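Local coordinates for Alr4995 protein (Nostoc sp., PDB 6LRH), which probably converts arginine to ornithine through an arginine dihydrolase domain and carries ornithine cyclodeaminase activity in the same chain, at residues C10-Y15 with T253-A258; D16-I21 with G62-V67; D189-R194 with S336-E341. The protein carries 1 engineered substitution. All coordinates share one frame; numbering follows the deposited sequence.

Interaction 1: residues C10-Y15 with T253-A258. With ARG (arginine), chain C.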
loop_
_atom_site.group_PDB
_atom_site.type_symbol
_atom_site.label_atom_id
_atom_site.label_comp_id
_atom_site.label_asym_id
_atom_site.label_seq_id
_atom_site.Cartn_x
_atom_site.Cartn_y
_atom_site.Cartn_z
ATOM N N CYS A 10 -56.451 9.622 1.841
ATOM C CA CYS A 10 -56.966 8.413 2.454
ATOM C C CYS A 10 -56.565 8.377 3.927
ATOM O O CYS A 10 -55.404 8.523 4.238
ATOM C CB CYS A 10 -56.443 7.197 1.703
ATOM S SG CYS A 10 -56.855 5.629 2.396
ATOM N N PRO A 11 -57.525 8.200 4.846
ATOM C CA PRO A 11 -57.194 8.281 6.268
ATOM C C PRO A 11 -56.453 7.054 6.786
ATOM O O PRO A 11 -56.653 5.955 6.278
ATOM C CB PRO A 11 -58.564 8.414 6.923
ATOM C CG PRO A 11 -59.458 7.744 6.020
ATOM C CD PRO A 11 -58.969 8.037 4.650
ATOM N N PRO A 12 -55.597 7.242 7.797
ATOM C CA PRO A 12 -54.689 6.214 8.303
ATOM C C PRO A 12 -55.290 5.253 9.307
ATOM O O PRO A 12 -54.603 4.895 10.243
ATOM C CB PRO A 12 -53.604 7.037 8.973
ATOM C CG PRO A 12 -54.303 8.229 9.443
ATOM C CD PRO A 12 -55.342 8.543 8.428
ATOM N N ASP A 13 -56.527 4.831 9.114
ATOM C CA ASP A 13 -57.150 3.882 10.022
ATOM C C ASP A 13 -56.416 2.562 10.123
ATOM O O ASP A 13 -56.397 1.942 11.179
ATOM C CB ASP A 13 -58.580 3.623 9.590
ATOM C CG ASP A 13 -59.364 4.885 9.482
ATOM O OD1 ASP A 13 -58.806 5.939 9.844
ATOM O OD2 ASP A 13 -60.528 4.833 9.056
ATOM N N HIS A 14 -55.828 2.125 9.019
ATOM C CA HIS A 14 -55.144 0.844 8.996
ATOM C C HIS A 14 -53.694 1.055 8.660
ATOM O O HIS A 14 -53.077 0.249 7.982
ATOM C CB HIS A 14 -55.803 -0.104 7.996
ATOM C CG HIS A 14 -57.232 -0.389 8.312
ATOM N ND1 HIS A 14 -58.274 0.260 7.691
ATOM C CD2 HIS A 14 -57.793 -1.204 9.232
ATOM C CE1 HIS A 14 -59.417 -0.162 8.196
ATOM N NE2 HIS A 14 -59.152 -1.048 9.136
ATOM N N TYR A 15 -53.151 2.157 9.151
ATOM C CA TYR A 15 -51.794 2.519 8.826
ATOM C C TYR A 15 -50.835 1.947 9.843
ATOM O O TYR A 15 -51.152 1.842 11.013
ATOM C CB TYR A 15 -51.643 4.035 8.738
ATOM C CG TYR A 15 -50.239 4.467 8.469
ATOM C CD1 TYR A 15 -49.699 4.375 7.205
ATOM C CD2 TYR A 15 -49.442 4.942 9.485
ATOM C CE1 TYR A 15 -48.403 4.755 6.957
ATOM C CE2 TYR A 15 -48.154 5.320 9.254
ATOM C CZ TYR A 15 -47.638 5.225 7.986
ATOM O OH TYR A 15 -46.348 5.611 7.755
ATOM N N THR A 253 -43.985 13.051 10.730
ATOM C CA THR A 253 -42.882 12.146 11.000
ATOM C C THR A 253 -43.291 10.686 11.034
ATOM O O THR A 253 -42.474 9.830 10.762
ATOM C CB THR A 253 -42.205 12.496 12.327
ATOM O OG1 THR A 253 -43.101 12.250 13.415
ATOM C CG2 THR A 253 -41.829 13.930 12.333
ATOM N N GLU A 254 -44.550 10.396 11.352
ATOM C CA GLU A 254 -45.002 9.007 11.410
ATOM C C GLU A 254 -45.107 8.417 10.025
ATOM O O GLU A 254 -45.140 7.204 9.853
ATOM C CB GLU A 254 -46.347 8.888 12.117
ATOM C CG GLU A 254 -46.336 9.262 13.586
ATOM C CD GLU A 254 -45.294 8.510 14.399
ATOM O OE1 GLU A 254 -45.319 7.264 14.419
ATOM O OE2 GLU A 254 -44.442 9.176 15.023
ATOM N N PHE A 255 -45.163 9.289 9.034
ATOM C CA PHE A 255 -45.270 8.861 7.655
ATOM C C PHE A 255 -43.896 8.841 7.004
ATOM O O PHE A 255 -43.669 8.097 6.071
ATOM C CB PHE A 255 -46.251 9.764 6.900
ATOM C CG PHE A 255 -47.630 9.741 7.478
ATOM C CD1 PHE A 255 -48.017 10.674 8.408
ATOM C CD2 PHE A 255 -48.525 8.756 7.125
ATOM C CE1 PHE A 255 -49.269 10.634 8.958
ATOM C CE2 PHE A 255 -49.769 8.712 7.678
ATOM C CZ PHE A 255 -50.142 9.661 8.595
ATOM N N LEU A 256 -42.973 9.643 7.523
ATOM C CA LEU A 256 -41.582 9.568 7.098
ATOM C C LEU A 256 -40.991 8.213 7.420
ATOM O O LEU A 256 -40.058 7.772 6.772
ATOM C CB LEU A 256 -40.735 10.647 7.761
ATOM C CG LEU A 256 -40.404 11.863 6.909
ATOM C CD1 LEU A 256 -41.546 12.864 6.904
ATOM C CD2 LEU A 256 -39.143 12.481 7.419
ATOM N N LYS A 257 -41.530 7.561 8.437
ATOM C CA LYS A 257 -41.076 6.233 8.789
ATOM C C LYS A 257 -41.409 5.216 7.695
ATOM O O LYS A 257 -40.796 4.157 7.632
ATOM C CB LYS A 257 -41.683 5.803 10.113
ATOM C CG LYS A 257 -41.357 6.707 11.237
ATOM C CD LYS A 257 -41.813 6.111 12.522
ATOM C CE LYS A 257 -42.010 7.158 13.590
ATOM N NZ LYS A 257 -42.800 6.616 14.712
ATOM N N ALA A 258 -42.367 5.543 6.829
ATOM C CA ALA A 258 -42.680 4.686 5.697
ATOM C C ALA A 258 -42.141 5.238 4.386
ATOM O O ALA A 258 -42.286 4.631 3.347
ATOM C CB ALA A 258 -44.171 4.474 5.601
HETATM N N ARG C . -44.415 2.779 1.648
HETATM C CA ARG C . -44.675 3.477 0.394
HETATM C C ARG C . -43.848 2.877 -0.706
HETATM O O ARG C . -42.744 2.401 -0.492
HETATM C CB ARG C . -44.384 4.976 0.507
HETATM C CG ARG C . -44.816 5.743 -0.712
HETATM C CD ARG C . -44.356 7.160 -0.724
HETATM N NE ARG C . -44.953 7.878 -1.839
HETATM C CZ ARG C . -44.456 8.981 -2.379
HETATM N NH1 ARG C . -45.087 9.557 -3.379
HETATM N NH2 ARG C . -43.339 9.508 -1.918
HETATM O OXT ARG C . -44.277 2.859 -1.836
#

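Interaction 2: residues D16-I21 with G62-V67. With ARG (arginine), chain C.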
loop_
_atom_site.group_PDB
_atom_site.type_symbol
_atom_site.label_atom_id
_atom_site.label_comp_id
_atom_site.label_asym_id
_atom_site.label_seq_id
_atom_site.Cartn_x
_atom_site.Cartn_y
_atom_site.Cartn_z
ATOM N N ASP A 16 -49.662 1.582 9.354
ATOM C CA ASP A 16 -48.595 1.014 10.140
ATOM C C ASP A 16 -47.437 0.767 9.181
ATOM O O ASP A 16 -47.568 0.968 7.992
ATOM C CB ASP A 16 -49.042 -0.275 10.811
ATOM C CG ASP A 16 -48.222 -0.613 12.021
ATOM O OD1 ASP A 16 -47.691 0.320 12.665
ATOM O OD2 ASP A 16 -48.114 -1.820 12.327
ATOM N N VAL A 17 -46.293 0.356 9.691
ATOM C CA VAL A 17 -45.217 -0.057 8.823
ATOM C C VAL A 17 -45.102 -1.549 9.005
ATOM O O VAL A 17 -44.679 -2.000 10.055
ATOM C CB VAL A 17 -43.880 0.650 9.155
ATOM C CG1 VAL A 17 -42.769 0.112 8.285
ATOM C CG2 VAL A 17 -43.995 2.166 8.995
ATOM N N ASP A 18 -45.506 -2.313 7.994
ATOM C CA ASP A 18 -45.599 -3.767 8.105
ATOM C C ASP A 18 -44.572 -4.508 7.270
ATOM O O ASP A 18 -44.436 -5.710 7.380
ATOM C CB ASP A 18 -46.987 -4.246 7.689
ATOM C CG ASP A 18 -48.086 -3.687 8.554
ATOM O OD1 ASP A 18 -47.820 -3.353 9.725
ATOM O OD2 ASP A 18 -49.228 -3.597 8.063
ATOM N N TYR A 19 -43.869 -3.789 6.412
ATOM C CA TYR A 19 -42.851 -4.388 5.570
ATOM C C TYR A 19 -41.752 -3.383 5.239
ATOM O O TYR A 19 -41.777 -2.250 5.699
ATOM C CB TYR A 19 -43.475 -4.928 4.295
ATOM C CG TYR A 19 -44.485 -4.002 3.672
ATOM C CD1 TYR A 19 -44.092 -3.009 2.794
ATOM C CD2 TYR A 19 -45.830 -4.128 3.952
ATOM C CE1 TYR A 19 -45.007 -2.174 2.216
ATOM C CE2 TYR A 19 -46.752 -3.292 3.380
ATOM C CZ TYR A 19 -46.340 -2.316 2.513
ATOM O OH TYR A 19 -47.261 -1.473 1.948
ATOM N N VAL A 20 -40.776 -3.803 4.449
ATOM C CA VAL A 20 -39.698 -2.906 4.076
ATOM C C VAL A 20 -39.449 -2.947 2.576
ATOM O O VAL A 20 -38.848 -3.884 2.072
ATOM C CB VAL A 20 -38.407 -3.257 4.824
ATOM C CG1 VAL A 20 -37.283 -2.309 4.436
ATOM C CG2 VAL A 20 -38.647 -3.239 6.319
ATOM N N ILE A 21 -39.923 -1.927 1.867
ATOM C CA ILE A 21 -39.735 -1.845 0.424
ATOM C C ILE A 21 -39.111 -0.525 -0.004
ATOM O O ILE A 21 -39.142 -0.180 -1.173
ATOM C CB ILE A 21 -41.055 -2.041 -0.334
ATOM C CG1 ILE A 21 -42.030 -0.904 -0.047
ATOM C CG2 ILE A 21 -41.663 -3.391 0.002
ATOM C CD1 ILE A 21 -43.352 -1.082 -0.696
ATOM N N GLY A 62 -55.005 -4.182 5.785
ATOM C CA GLY A 62 -54.038 -5.056 5.152
ATOM C C GLY A 62 -53.341 -4.397 3.987
ATOM O O GLY A 62 -52.548 -5.017 3.290
ATOM N N TRP A 63 -53.654 -3.131 3.768
ATOM C CA TRP A 63 -52.938 -2.328 2.797
ATOM C C TRP A 63 -52.601 -0.984 3.403
ATOM O O TRP A 63 -53.177 0.027 3.022
ATOM C CB TRP A 63 -53.762 -2.164 1.530
ATOM C CG TRP A 63 -54.244 -3.461 1.032
ATOM C CD1 TRP A 63 -55.503 -3.965 1.151
ATOM C CD2 TRP A 63 -53.470 -4.458 0.359
ATOM N NE1 TRP A 63 -55.565 -5.210 0.579
ATOM C CE2 TRP A 63 -54.331 -5.536 0.083
ATOM C CE3 TRP A 63 -52.140 -4.536 -0.058
ATOM C CZ2 TRP A 63 -53.905 -6.676 -0.580
ATOM C CZ3 TRP A 63 -51.718 -5.676 -0.718
ATOM C CH2 TRP A 63 -52.596 -6.730 -0.967
ATOM N N PRO A 64 -51.655 -0.974 4.350
ATOM C CA PRO A 64 -51.315 0.251 5.071
ATOM C C PRO A 64 -50.953 1.412 4.156
ATOM O O PRO A 64 -51.376 2.520 4.425
ATOM C CB PRO A 64 -50.117 -0.171 5.942
ATOM C CG PRO A 64 -49.624 -1.414 5.372
ATOM C CD PRO A 64 -50.796 -2.097 4.754
ATOM N N ASP A 65 -50.223 1.161 3.080
ATOM C CA ASP A 65 -49.719 2.246 2.246
ATOM C C ASP A 65 -50.786 2.838 1.337
ATOM O O ASP A 65 -50.499 3.681 0.502
ATOM C CB ASP A 65 -48.528 1.774 1.413
ATOM C CG ASP A 65 -47.213 1.750 2.210
ATOM O OD1 ASP A 65 -46.998 2.615 3.083
ATOM O OD2 ASP A 65 -46.373 0.860 1.960
ATOM N N LEU A 66 -52.031 2.425 1.506
ATOM C CA LEU A 66 -53.093 3.042 0.733
ATOM C C LEU A 66 -53.209 4.533 1.086
ATOM O O LEU A 66 -53.735 5.313 0.307
ATOM C CB LEU A 66 -54.428 2.322 0.951
ATOM C CG LEU A 66 -55.588 2.562 -0.029
ATOM C CD1 LEU A 66 -55.384 1.852 -1.332
ATOM C CD2 LEU A 66 -56.891 2.123 0.577
ATOM N N VAL A 67 -52.691 4.935 2.244
ATOM C CA VAL A 67 -52.730 6.352 2.614
ATOM C C VAL A 67 -51.952 7.230 1.646
ATOM O O VAL A 67 -52.222 8.412 1.538
ATOM C CB VAL A 67 -52.201 6.602 4.035
ATOM C CG1 VAL A 67 -53.088 5.945 5.037
ATOM C CG2 VAL A 67 -50.788 6.110 4.169
HETATM N N ARG C . -44.415 2.779 1.648
HETATM C CA ARG C . -44.675 3.477 0.394
HETATM C C ARG C . -43.848 2.877 -0.706
HETATM O O ARG C . -42.744 2.401 -0.492
HETATM C CB ARG C . -44.384 4.976 0.507
HETATM C CG ARG C . -44.816 5.743 -0.712
HETATM C CD ARG C . -44.356 7.160 -0.724
HETATM N NE ARG C . -44.953 7.878 -1.839
HETATM C CZ ARG C . -44.456 8.981 -2.379
HETATM N NH1 ARG C . -45.087 9.557 -3.379
HETATM N NH2 ARG C . -43.339 9.508 -1.918
HETATM O OXT ARG C . -44.277 2.859 -1.836
#

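Interaction 3: residues D189-R194 with S336-E341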
loop_
_atom_site.group_PDB
_atom_site.type_symbol
_atom_site.label_atom_id
_atom_site.label_comp_id
_atom_site.label_asym_id
_atom_site.label_seq_id
_atom_site.Cartn_x
_atom_site.Cartn_y
_atom_site.Cartn_z
ATOM N N ASP A 189 -28.779 12.047 -11.955
ATOM C CA ASP A 189 -27.469 11.937 -12.587
ATOM C C ASP A 189 -27.183 13.193 -13.375
ATOM O O ASP A 189 -27.975 14.122 -13.371
ATOM C CB ASP A 189 -27.372 10.707 -13.482
ATOM C CG ASP A 189 -28.417 10.684 -14.575
ATOM O OD1 ASP A 189 -29.105 11.699 -14.772
ATOM O OD2 ASP A 189 -28.544 9.650 -15.260
ATOM N N SER A 190 -26.051 13.222 -14.059
ATOM C CA SER A 190 -25.586 14.451 -14.687
ATOM C C SER A 190 -26.405 14.829 -15.899
ATOM O O SER A 190 -26.637 15.997 -16.143
ATOM C CB SER A 190 -24.119 14.325 -15.079
ATOM O OG SER A 190 -23.295 14.439 -13.939
ATOM N N TYR A 191 -26.844 13.844 -16.663
ATOM C CA TYR A 191 -27.685 14.137 -17.811
ATOM C C TYR A 191 -29.036 14.729 -17.377
ATOM O O TYR A 191 -29.518 15.672 -17.983
ATOM C CB TYR A 191 -27.885 12.877 -18.659
ATOM C CG TYR A 191 -29.131 12.901 -19.511
ATOM C CD1 TYR A 191 -29.092 13.359 -20.824
ATOM C CD2 TYR A 191 -30.355 12.457 -19.001
ATOM C CE1 TYR A 191 -30.233 13.378 -21.603
ATOM C CE2 TYR A 191 -31.494 12.484 -19.756
ATOM C CZ TYR A 191 -31.432 12.938 -21.058
ATOM O OH TYR A 191 -32.594 12.957 -21.804
ATOM N N SER A 192 -29.642 14.162 -16.338
ATOM C CA SER A 192 -30.928 14.640 -15.837
ATOM C C SER A 192 -30.837 16.063 -15.289
ATOM O O SER A 192 -31.732 16.869 -15.499
ATOM C CB SER A 192 -31.474 13.708 -14.752
ATOM O OG SER A 192 -31.882 12.462 -15.272
ATOM N N ASN A 193 -29.753 16.354 -14.581
ATOM C CA ASN A 193 -29.460 17.694 -14.108
ATOM C C ASN A 193 -29.214 18.681 -15.240
ATOM O O ASN A 193 -29.634 19.819 -15.172
ATOM C CB ASN A 193 -28.256 17.662 -13.181
ATOM C CG ASN A 193 -28.650 17.552 -11.724
ATOM O OD1 ASN A 193 -28.347 16.575 -11.062
ATOM N ND2 ASN A 193 -29.337 18.562 -11.225
ATOM N N ARG A 194 -28.533 18.238 -16.283
ATOM C CA ARG A 194 -28.312 19.069 -17.443
ATOM C C ARG A 194 -29.656 19.474 -18.014
ATOM O O ARG A 194 -29.851 20.612 -18.399
ATOM C CB ARG A 194 -27.479 18.329 -18.488
ATOM C CG ARG A 194 -26.128 18.961 -18.802
ATOM C CD ARG A 194 -24.986 17.927 -18.944
ATOM N NE ARG A 194 -25.178 16.987 -20.046
ATOM C CZ ARG A 194 -24.802 15.708 -20.023
ATOM N NH1 ARG A 194 -24.202 15.201 -18.953
ATOM N NH2 ARG A 194 -25.028 14.931 -21.078
ATOM N N SER A 336 -33.812 0.611 -24.491
ATOM C CA SER A 336 -34.468 1.912 -24.385
ATOM C C SER A 336 -33.587 2.977 -23.742
ATOM O O SER A 336 -32.900 2.698 -22.778
ATOM C CB SER A 336 -35.757 1.782 -23.583
ATOM O OG SER A 336 -36.825 1.385 -24.407
ATOM N N ALA A 337 -33.643 4.197 -24.274
ATOM C CA ALA A 337 -32.952 5.349 -23.698
ATOM C C ALA A 337 -33.883 6.545 -23.551
ATOM O O ALA A 337 -34.853 6.670 -24.274
ATOM C CB ALA A 337 -31.759 5.729 -24.542
ATOM N N PRO A 338 -33.584 7.433 -22.600
ATOM C CA PRO A 338 -34.396 8.636 -22.420
ATOM C C PRO A 338 -34.138 9.702 -23.473
ATOM O O PRO A 338 -34.955 10.581 -23.667
ATOM C CB PRO A 338 -33.982 9.127 -21.043
ATOM C CG PRO A 338 -32.650 8.568 -20.830
ATOM C CD PRO A 338 -32.628 7.248 -21.500
ATOM N N SER A 339 -33.013 9.613 -24.158
ATOM C CA SER A 339 -32.696 10.553 -25.224
ATOM C C SER A 339 -31.759 9.929 -26.230
ATOM O O SER A 339 -31.218 8.859 -26.003
ATOM C CB SER A 339 -32.061 11.810 -24.660
ATOM O OG SER A 339 -30.783 11.524 -24.151
ATOM N N HIS A 340 -31.557 10.612 -27.341
ATOM C CA HIS A 340 -30.648 10.132 -28.353
ATOM C C HIS A 340 -29.213 10.132 -27.844
ATOM O O HIS A 340 -28.465 9.194 -28.075
ATOM C CB HIS A 340 -30.769 10.983 -29.613
ATOM C CG HIS A 340 -30.035 10.421 -30.788
ATOM N ND1 HIS A 340 -30.325 9.187 -31.322
ATOM C CD2 HIS A 340 -29.023 10.923 -31.532
ATOM C CE1 HIS A 340 -29.527 8.956 -32.346
ATOM N NE2 HIS A 340 -28.727 9.995 -32.492
ATOM N N GLU A 341 -28.836 11.192 -27.145
ATOM C CA GLU A 341 -27.502 11.303 -26.589
ATOM C C GLU A 341 -27.161 10.103 -25.720
ATOM O O GLU A 341 -26.039 9.609 -25.753
ATOM C CB GLU A 341 -27.377 12.589 -25.787
ATOM C CG GLU A 341 -26.034 12.828 -25.149
ATOM C CD GLU A 341 -26.015 14.106 -24.320
ATOM O OE1 GLU A 341 -26.979 14.895 -24.438
ATOM O OE2 GLU A 341 -25.050 14.313 -23.547
#

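Interaction 1: residues C10-Y15 with T253-A258
Tyr15 and Phe255 pack together beside the arginine pocket of the domain that belongs to the guanidine-modifying enzyme (GME) family. Phe255 lies over one face of the Tyr15 ring, with its CE2 about 4.0 Å above the ring plane and over the centre. The rings meet obliquely, their planes 38° apart and their centroids 4.8 Å apart. The edge of Phe255 also meets Pro12, CZ to CB at 4.4 Å.

The far end of the tyrosine is polar. Tyr15 OH donates to the backbone Glu254 O at 2.9 Å and comes in 21° from the carbonyl plane. Tyr15 CG is anti to its backbone N (chi1 177°), which sends the ring out from the 10-15 loop to the short, weakly bonded helix 253-256.

Further out, a type I beta turn from Pro12 to Tyr15 shapes the loop side. Trp41 of helix 34-48 lies against both Pro12 and Phe255. Within 253-258, Lys257 NZ forms an internal salt bridge with Glu254 OE1 at 2.6 Å. Arg36, Ser33 and Gln40 tie Glu254 outward, consistent with a fixed place for the carbonyl that Tyr15 uses. Ala258 links the packing to the ligand. Its CB lies 3.3 Å from Tyr15 OH, and its backbone O accepts from the amino N of the bound arginine at 3.3 Å.

Interaction 2: residues D16-I21 with G62-V67
Tyr19 and Asp65 make the polar part of this contact, at the amino end of the bound arginine. Tyr19 OH donates to Asp65 OD2 at a modelled 2.5 Å, which is very short and doubtful in its exact length. Tyr19 CG sits between its backbone N and carbonyl carbon (chi1 43°), which swings the hydroxyl to Asp65. The side chains approach from opposite directions, with ring and carboxylate planes 84° apart. Asp65 OD2 also accepts from the amino N of the arginine at 2.8 Å, and Tyr19 acts as a second-shell residue behind a ligand-binding aspartate. Ile21 CG1 approaches the arginine O at 3.4 Å.

Pro64 fills the close-packed middle, and both it and Asp65 are buried. Its CB rests 3.5 Å from Asp16 O, and its CG lies 4.0 Å from Tyr19 CE2. Asp16 and Asp18 are partly exposed. The Asp16 carboxylate turns from 62-67 to His30, whose ND1 bonds to its OD2.

Residues 64-67 form a 3-10 turn between strands 53-56 and 73-76. The 16-21 loop lies between strand 6-9 and helix 34-48. Helix 88-91 packs on both segments, with Glu89 against Tyr19 and Ile21, and Arg90 against Tyr19 and Asp65.

Interaction 3: residues D189-R194 with S336-E341
The N-terminal turn of helix 190-199, through Tyr191 and Arg194, meets the strand-to-helix turn between strand 329-337 and helix 340-352. Pro338, Ser339 and Glu341 receive it there. With CG turned opposite the backbone N (chi1 157°), the ring of Tyr191 reaches across to the turn. Tyr191 OH comes to 3.1 Å from Ser339 CB, and Tyr191 CE1 lies 3.2 Å from Ser339 OG. Further along the ring, Pro338 CG lies 4.2 Å from Tyr191 CE2. Val342, one residue further along the second helix, also packs against the tyrosine.

A salt bridge closes the contact beside the ring. Arg194 NH2 meets Glu341 OE2 at 2.5 Å, a short length that should not be read closely. The carboxylate oxygen comes to the edge of the guanidinium, near its plane, and the two planes are 34° apart. Glu341 reaches out as an extended chain (chi2 -178°), while Arg194 is bent at chi2 and chi3. The bent arginine lays one guanidinium face over Tyr191 CA.

Both helices begin with a capping residue. Asp189 is the N-cap of the first. Its OD1 accepts from Ser192 N at 3.0 Å and from Ser192 OG at 2.9 Å, from opposite faces of the carboxylate plane. Ser192 OG also bonds to the backbone N of Arg160, at the end of strand 155-160. Ser339 is the N-cap of the second helix, and its OG makes a weak bond to Val342 N.

The contact thus joins part of the GME-family region to part of the LOR/SDH conserved region. It shows the N-capping motif twice, with an aspartate and a serine each placed just before a helix.

In the fold
Interactions 1 and 2 touch and share the bound arginine. Their centres are 8 Å apart, and in the chain interaction 2 is nested within the loop closed by interaction 1. They hold successive parts of the loop between strand 6-9 and helix 34-48. Interaction 1 is buried and largely aromatic. Interaction 2 is partly buried, and its main bond is to a carboxylate. Interaction 3 is a surface contact that takes no part in the pocket. Its centre lies about 35 Å from that of interaction 1 and 33 Å from that of interaction 2. There a salt bridge and a tyrosine join the start of helix 190-199 to the turn that leads into helix 340-352.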